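Uncharacterized protein Rv2866 (Mycobacterium tuberculosis, PDB 3G5O) acts as the RelG toxin of a type II toxin-antitoxin system, an RNase cleaving preferentially at the 3'-end of purine ribonucleotides and neutralised by its cognate antitoxin. Local coordinates at residues His31-Pro34 with Pro35-Ala39; Glu43-Phe46 with Gly47-Arg51; Lys58-Arg61 with Arg62-Gly66. All coordinates share one frame; numbering follows the deposited sequence.

How the contacts relate
Followed from the N terminus, the three local contacts come in series, and none nests in or crosses another. Contact 1 (31-34 with 35-39) closes the turn between helix 24-30 and helix 35-51 and starts the second helix. Contact 2 (43-46 with 47-51) lies farther along the same helix, its centre about 16 Å from that of contact 1, and ties the last turns to the sheet. Contact 3 (58-61 with 62-66) folds the connection between strands 57-59 and 68-72. Its centre lies about 26 Å from that of contact 1 and about 21 Å from that of contact 2, on the other side of the chain's centre from both.

Contact 1. Residues His31-Pro34 with Pro35-Ala39; sequences HKLP and PRILA
Pro34 lies against Ile37, and Leu33 against Leu38, where the loop after helix 24-30 turns into helix 35-51. The tight part is centred on Pro34 O, which takes the first i to i+4 bond of the helix. Leu38 N donates to Pro34 O at 3.0 Å in a nearly straight bond, approaching almost in line with the carbonyl. Ile37 N also reaches Pro34 O, at 3.1 Å, but its bent angle of 121° makes the bond weak. Leu38 CB sits 3.4 Å from Pro34 O and packs against Leu33 CB at 3.9 Å. With CG anti to the backbone N (chi1 -161°), the Leu38 chain carries CD1 to 3.9 Å from Leu33 O. Beyond this inner edge, Leu33 and Ile37 both reach His95 of strand 87-95, while Leu38 packs on Phe93 of the antitoxin chain Rv2865.

At the rim of the apolar packing the Pro34 and Ile37 side chains cross obliquely, Ile37 CD1 lying 3.7 Å from Pro34 CG. The solvent side is looser: Pro35 is exposed, and the side chain of Arg36 leads away from the loop.

Pro35 opens the first turn, where a residue without an N-H costs the helix no bond. This is a helix N-terminus with Pro34 as N-cap and proline in the first turn, in the connection between the two helices of a RelE/ParE-family toxin.

Contact 2. Residues Glu43-Phe46 with Gly47-Arg51; sequences EFAF and GDLSR
Phe44 and Leu49 are joined through both backbone and side chain near the end of helix 35-51, where the helix widens into a pi-type turn. Phe44 O accepts two bonds from opposite faces of its carbonyl plane. Leu49 N donates to Phe44 O at 3.0 Å, the nearly straight (167°) i to i+5 bond of the wide turn. From the other face Gly47 N donates to Phe44 O at 3.2 Å, well above the plane and not along a lone pair. Asp48 N, bypassed by this oxygen, is served by a water that accepts from it at 2.9 Å and donates to Glu43 O at 2.8 Å, bridging the widened turn. One residue farther on, Ser50 N makes a weak bond to Ala45 O.

Within 47-51, Arg51 NH2 forms a salt bridge with Asp48 OD1 at 2.9 Å, on the anti side and tilted out of the carboxylate plane but near the guanidinium plane. Other polar ends find partners outside: Asp48 OD2 pairs with Arg72, Glu43 forms a salt bridge with Arg90 of the antitoxin chain Rv2865, and the Ser50 hydroxyl bonds to Tyr18 O. Phe44 CG is anti to the backbone N (chi1 172°), which swings the ring along the helix toward the next turn. There Leu49 CB lies over one face, toward the rim, in a CH-pi contact 4.2 Å from the ring centroid, and Asp48 CB approaches CE1 obliquely.

Phe44 and Leu49 press on Leu77 of strand 75-82, Leu49 also reaches Val88 and Ile90 of strand 87-95, and Ala45 and Ser50 rest on Val20 of strand 19-23.

Contact 3. Residues Lys58-Arg61 with Arg62-Gly66; sequences KPLR and RELAG
Arg61 to Leu64 form a tight beta turn in the connection between the antiparallel strands 57-59 and 68-72, and Leu60 and Leu64 pair on its flank. The turn is closed by Leu64 N donating to Arg61 O at 3.0 Å, from above the carbonyl plane. Arg62, with phi 59° and psi -128°, takes the first corner and Glu63 the second, the backbone pattern of a type II' turn. A second bond, Ala65 N to Arg62 O at 2.9 Å, continues the winding by one residue.

On the flank of the turn, Leu60 and Leu64 lie side by side and point the same way. Leu60 CB is 3.9 Å from Leu64 CB, and Leu60 CD1 is 4.0 Å from Leu64 CD1. Farther back, Ala65 CA makes a C-H...O contact with Leu60 O at 3.5 Å. A water donates to Leu60 O at 2.9 Å and accepts from Gly66 N at 2.8 Å, bridging the two just inside the Leu60-Thr67 pair, where the direct distance is too long for a bond.

The two arginines bend at their second torsions. Arg62 brings NH1 to 3.8 Å from Arg61 CB, obliquely to its guanidinium. Their charged ends are served from outside: Arg61 by a salt bridge to Glu51 of one antitoxin chain (Rv2865), Arg62 NE by a hydrogen bond to Gln56 of a second Rv2865 chain.

With Leu60 and Thr67 joined through backbone hydrogen bonding at its base, this is a beta-hairpin connection built on consecutive turns, and its tip docks against two antitoxin subunits.

Contact 1. Residues His31-Pro34 with Pro35-Ala39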
# COMPACT_ATOMS: atom_id res chain seq x y z
N HIS C 31 -6.55 7.43 -24.35
CA HIS C 31 -5.68 7.54 -25.52
C HIS C 31 -4.52 6.57 -25.61
O HIS C 31 -4.02 6.32 -26.70
CB HIS C 31 -5.21 8.99 -25.75
CG HIS C 31 -6.08 9.74 -26.70
ND1 HIS C 31 -6.13 9.44 -28.05
CD2 HIS C 31 -6.98 10.72 -26.50
CE1 HIS C 31 -7.01 10.22 -28.64
NE2 HIS C 31 -7.55 11.01 -27.72
N LYS C 32 -4.08 6.02 -24.49
CA LYS C 32 -2.99 5.07 -24.52
C LYS C 32 -3.43 3.68 -24.97
O LYS C 32 -2.57 2.82 -25.18
CB LYS C 32 -2.34 4.93 -23.14
CG LYS C 32 -1.80 6.24 -22.57
CD LYS C 32 -0.93 6.02 -21.31
CE LYS C 32 -1.76 5.71 -20.09
NZ LYS C 32 -1.17 6.36 -18.88
N LEU C 33 -4.74 3.43 -25.04
CA LEU C 33 -5.24 2.08 -25.26
C LEU C 33 -5.48 1.78 -26.74
O LEU C 33 -5.95 2.65 -27.48
CB LEU C 33 -6.57 1.88 -24.53
CG LEU C 33 -6.54 2.15 -23.03
CD1 LEU C 33 -7.96 2.06 -22.39
CD2 LEU C 33 -5.54 1.18 -22.41
N PRO C 34 -5.23 0.54 -27.16
CA PRO C 34 -5.61 0.15 -28.51
C PRO C 34 -7.13 0.08 -28.64
O PRO C 34 -7.84 -0.07 -27.62
CB PRO C 34 -4.99 -1.24 -28.66
CG PRO C 34 -5.14 -1.85 -27.24
CD PRO C 34 -4.77 -0.62 -26.35
N PRO C 35 -7.65 0.17 -29.87
CA PRO C 35 -9.11 0.37 -30.02
C PRO C 35 -10.04 -0.64 -29.37
O PRO C 35 -11.13 -0.24 -28.88
CB PRO C 35 -9.33 0.42 -31.54
CG PRO C 35 -8.01 0.99 -32.08
CD PRO C 35 -6.94 0.36 -31.16
N ARG C 36 -9.70 -1.93 -29.38
CA ARG C 36 -10.62 -2.90 -28.76
C ARG C 36 -10.74 -2.68 -27.25
O ARG C 36 -11.82 -2.84 -26.67
CB ARG C 36 -10.16 -4.37 -28.95
CG ARG C 36 -10.36 -4.94 -30.36
CD ARG C 36 -9.94 -6.45 -30.36
NE ARG C 36 -10.72 -7.26 -29.42
CZ ARG C 36 -11.91 -7.79 -29.71
NH1 ARG C 36 -12.46 -7.59 -30.90
NH2 ARG C 36 -12.57 -8.52 -28.81
N ILE C 37 -9.62 -2.41 -26.61
CA ILE C 37 -9.60 -2.24 -25.15
C ILE C 37 -10.26 -0.90 -24.76
O ILE C 37 -11.00 -0.80 -23.76
CB ILE C 37 -8.15 -2.36 -24.61
CG1 ILE C 37 -7.60 -3.76 -24.91
CG2 ILE C 37 -8.12 -2.10 -23.09
CD1 ILE C 37 -6.15 -4.01 -24.42
N LEU C 38 -9.98 0.11 -25.58
CA LEU C 38 -10.54 1.42 -25.41
C LEU C 38 -12.08 1.31 -25.45
O LEU C 38 -12.76 1.80 -24.54
CB LEU C 38 -9.98 2.37 -26.46
CG LEU C 38 -10.11 3.85 -26.14
CD1 LEU C 38 -9.27 4.73 -27.14
CD2 LEU C 38 -11.58 4.29 -26.08
N ALA C 39 -12.61 0.58 -26.44
CA ALA C 39 -14.06 0.37 -26.57
C ALA C 39 -14.63 -0.45 -25.39
O ALA C 39 -15.72 -0.13 -24.89
CB ALA C 39 -14.40 -0.28 -27.92

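Contact 2. Residues Glu43-Phe46 with Gly47-Arg51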
# COMPACT_ATOMS: atom_id res chain seq x y z
N GLU C 43 -17.49 0.92 -22.71
CA GLU C 43 -18.75 0.20 -22.50
C GLU C 43 -18.89 -0.24 -21.05
O GLU C 43 -20.00 -0.27 -20.49
CB GLU C 43 -18.90 -1.00 -23.45
CG GLU C 43 -19.00 -0.57 -24.93
CD GLU C 43 -20.36 0.08 -25.28
OE1 GLU C 43 -21.30 -0.02 -24.46
OE2 GLU C 43 -20.49 0.66 -26.40
N PHE C 44 -17.76 -0.54 -20.41
CA PHE C 44 -17.81 -0.87 -18.98
C PHE C 44 -18.18 0.41 -18.18
O PHE C 44 -19.08 0.38 -17.37
CB PHE C 44 -16.45 -1.42 -18.49
CG PHE C 44 -16.38 -1.59 -17.01
CD1 PHE C 44 -17.27 -2.42 -16.36
CD2 PHE C 44 -15.40 -0.93 -16.28
CE1 PHE C 44 -17.22 -2.58 -14.97
CE2 PHE C 44 -15.34 -1.08 -14.90
CZ PHE C 44 -16.25 -1.92 -14.26
N ALA C 45 -17.51 1.53 -18.46
CA ALA C 45 -17.70 2.77 -17.69
C ALA C 45 -19.16 3.19 -17.79
O ALA C 45 -19.77 3.54 -16.78
CB ALA C 45 -16.80 3.89 -18.21
N PHE C 46 -19.74 3.12 -18.98
CA PHE C 46 -21.11 3.62 -19.16
C PHE C 46 -22.21 2.58 -18.96
O PHE C 46 -23.39 2.89 -19.11
CB PHE C 46 -21.23 4.36 -20.50
CG PHE C 46 -20.37 5.61 -20.55
CD1 PHE C 46 -20.54 6.62 -19.61
CD2 PHE C 46 -19.34 5.75 -21.48
CE1 PHE C 46 -19.73 7.76 -19.63
CE2 PHE C 46 -18.54 6.89 -21.53
CZ PHE C 46 -18.72 7.90 -20.60
N GLY C 47 -21.80 1.35 -18.63
CA GLY C 47 -22.73 0.23 -18.45
C GLY C 47 -22.65 -0.29 -17.03
O GLY C 47 -23.21 0.31 -16.13
N ASP C 48 -21.93 -1.40 -16.82
CA ASP C 48 -21.79 -1.98 -15.49
C ASP C 48 -21.33 -1.03 -14.39
O ASP C 48 -21.81 -1.13 -13.27
CB ASP C 48 -20.91 -3.25 -15.50
CG ASP C 48 -21.57 -4.41 -16.26
OD1 ASP C 48 -22.79 -4.30 -16.62
OD2 ASP C 48 -20.88 -5.42 -16.51
N LEU C 49 -20.35 -0.16 -14.68
CA LEU C 49 -19.86 0.74 -13.64
C LEU C 49 -20.90 1.79 -13.22
O LEU C 49 -21.08 2.09 -12.00
CB LEU C 49 -18.56 1.43 -14.06
CG LEU C 49 -18.10 2.53 -13.14
CD1 LEU C 49 -17.59 1.94 -11.81
CD2 LEU C 49 -17.03 3.39 -13.84
N SER C 50 -21.56 2.34 -14.23
CA SER C 50 -22.70 3.22 -14.03
C SER C 50 -23.80 2.59 -13.18
O SER C 50 -24.31 3.22 -12.25
CB SER C 50 -23.30 3.57 -15.39
OG SER C 50 -24.41 4.39 -15.19
N ARG C 51 -24.18 1.36 -13.51
CA ARG C 51 -25.26 0.66 -12.79
C ARG C 51 -24.90 0.25 -11.39
O ARG C 51 -25.77 0.30 -10.50
CB ARG C 51 -25.78 -0.58 -13.55
CG ARG C 51 -26.59 -0.23 -14.79
CD ARG C 51 -27.08 -1.48 -15.55
NE ARG C 51 -26.00 -2.18 -16.26
CZ ARG C 51 -25.62 -1.96 -17.53
NH1 ARG C 51 -26.20 -1.03 -18.27
NH2 ARG C 51 -24.65 -2.68 -18.05
O HOH W 1 -20.91 -2.66 -19.28

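Contact 3. Residues Lys58-Arg61 with Arg62-Gly66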
# COMPACT_ATOMS: atom_id res chain seq x y z
N LYS C 58 -13.61 -2.00 -5.53
CA LYS C 58 -13.23 -2.06 -4.11
C LYS C 58 -12.75 -0.68 -3.65
O LYS C 58 -12.09 0.02 -4.42
CB LYS C 58 -12.05 -3.04 -3.90
CG LYS C 58 -12.41 -4.52 -4.14
CD LYS C 58 -13.19 -5.14 -2.96
CE LYS C 58 -13.58 -6.58 -3.24
NZ LYS C 58 -14.75 -6.66 -4.18
N PRO C 59 -13.08 -0.29 -2.41
CA PRO C 59 -12.54 0.99 -1.91
C PRO C 59 -11.04 0.83 -1.63
O PRO C 59 -10.62 -0.22 -1.15
CB PRO C 59 -13.33 1.23 -0.59
CG PRO C 59 -13.72 -0.22 -0.11
CD PRO C 59 -13.94 -1.00 -1.42
N LEU C 60 -10.25 1.85 -1.90
CA LEU C 60 -8.83 1.76 -1.67
C LEU C 60 -8.50 2.32 -0.26
O LEU C 60 -9.35 2.95 0.41
CB LEU C 60 -8.05 2.53 -2.77
CG LEU C 60 -8.22 2.03 -4.21
CD1 LEU C 60 -7.22 2.72 -5.15
CD2 LEU C 60 -8.01 0.51 -4.24
N ARG C 61 -7.27 2.10 0.18
CA ARG C 61 -6.98 2.36 1.58
C ARG C 61 -5.88 3.36 1.75
O ARG C 61 -5.21 3.70 0.75
CB ARG C 61 -6.60 1.06 2.29
CG ARG C 61 -7.73 0.05 2.31
CD ARG C 61 -9.02 0.65 2.93
NE ARG C 61 -10.09 -0.34 3.09
CZ ARG C 61 -11.38 -0.05 3.01
NH1 ARG C 61 -11.78 1.20 2.78
NH2 ARG C 61 -12.29 -1.01 3.19
N ARG C 62 -5.68 3.81 3.00
CA ARG C 62 -4.54 4.64 3.38
C ARG C 62 -4.53 5.93 2.55
O ARG C 62 -5.53 6.61 2.49
CB ARG C 62 -3.18 3.89 3.24
CG ARG C 62 -3.17 2.38 3.61
CD ARG C 62 -3.43 2.12 5.09
NE ARG C 62 -3.40 0.68 5.45
CZ ARG C 62 -4.45 -0.05 5.87
NH1 ARG C 62 -5.66 0.49 5.97
NH2 ARG C 62 -4.27 -1.32 6.19
N GLU C 63 -3.41 6.25 1.91
CA GLU C 63 -3.34 7.52 1.19
C GLU C 63 -4.27 7.58 -0.02
O GLU C 63 -4.56 8.69 -0.52
CB GLU C 63 -1.94 7.85 0.72
CG GLU C 63 -1.02 8.49 1.76
CD GLU C 63 -0.45 7.48 2.74
OE1 GLU C 63 -0.71 6.25 2.57
OE2 GLU C 63 0.25 7.91 3.69
N LEU C 64 -4.76 6.44 -0.47
CA LEU C 64 -5.70 6.49 -1.59
C LEU C 64 -7.15 6.35 -1.10
O LEU C 64 -8.07 6.11 -1.91
CB LEU C 64 -5.36 5.41 -2.63
CG LEU C 64 -3.97 5.52 -3.27
CD1 LEU C 64 -3.75 4.46 -4.37
CD2 LEU C 64 -3.77 6.90 -3.87
N ALA C 65 -7.36 6.49 0.22
CA ALA C 65 -8.71 6.38 0.78
C ALA C 65 -9.60 7.40 0.07
O ALA C 65 -9.14 8.49 -0.25
CB ALA C 65 -8.72 6.60 2.34
N GLY C 66 -10.85 7.05 -0.20
CA GLY C 66 -11.76 7.95 -0.93
C GLY C 66 -11.92 7.58 -2.42
O GLY C 66 -12.82 8.11 -3.09
O HOH W 2 -11.68 4.43 -0.51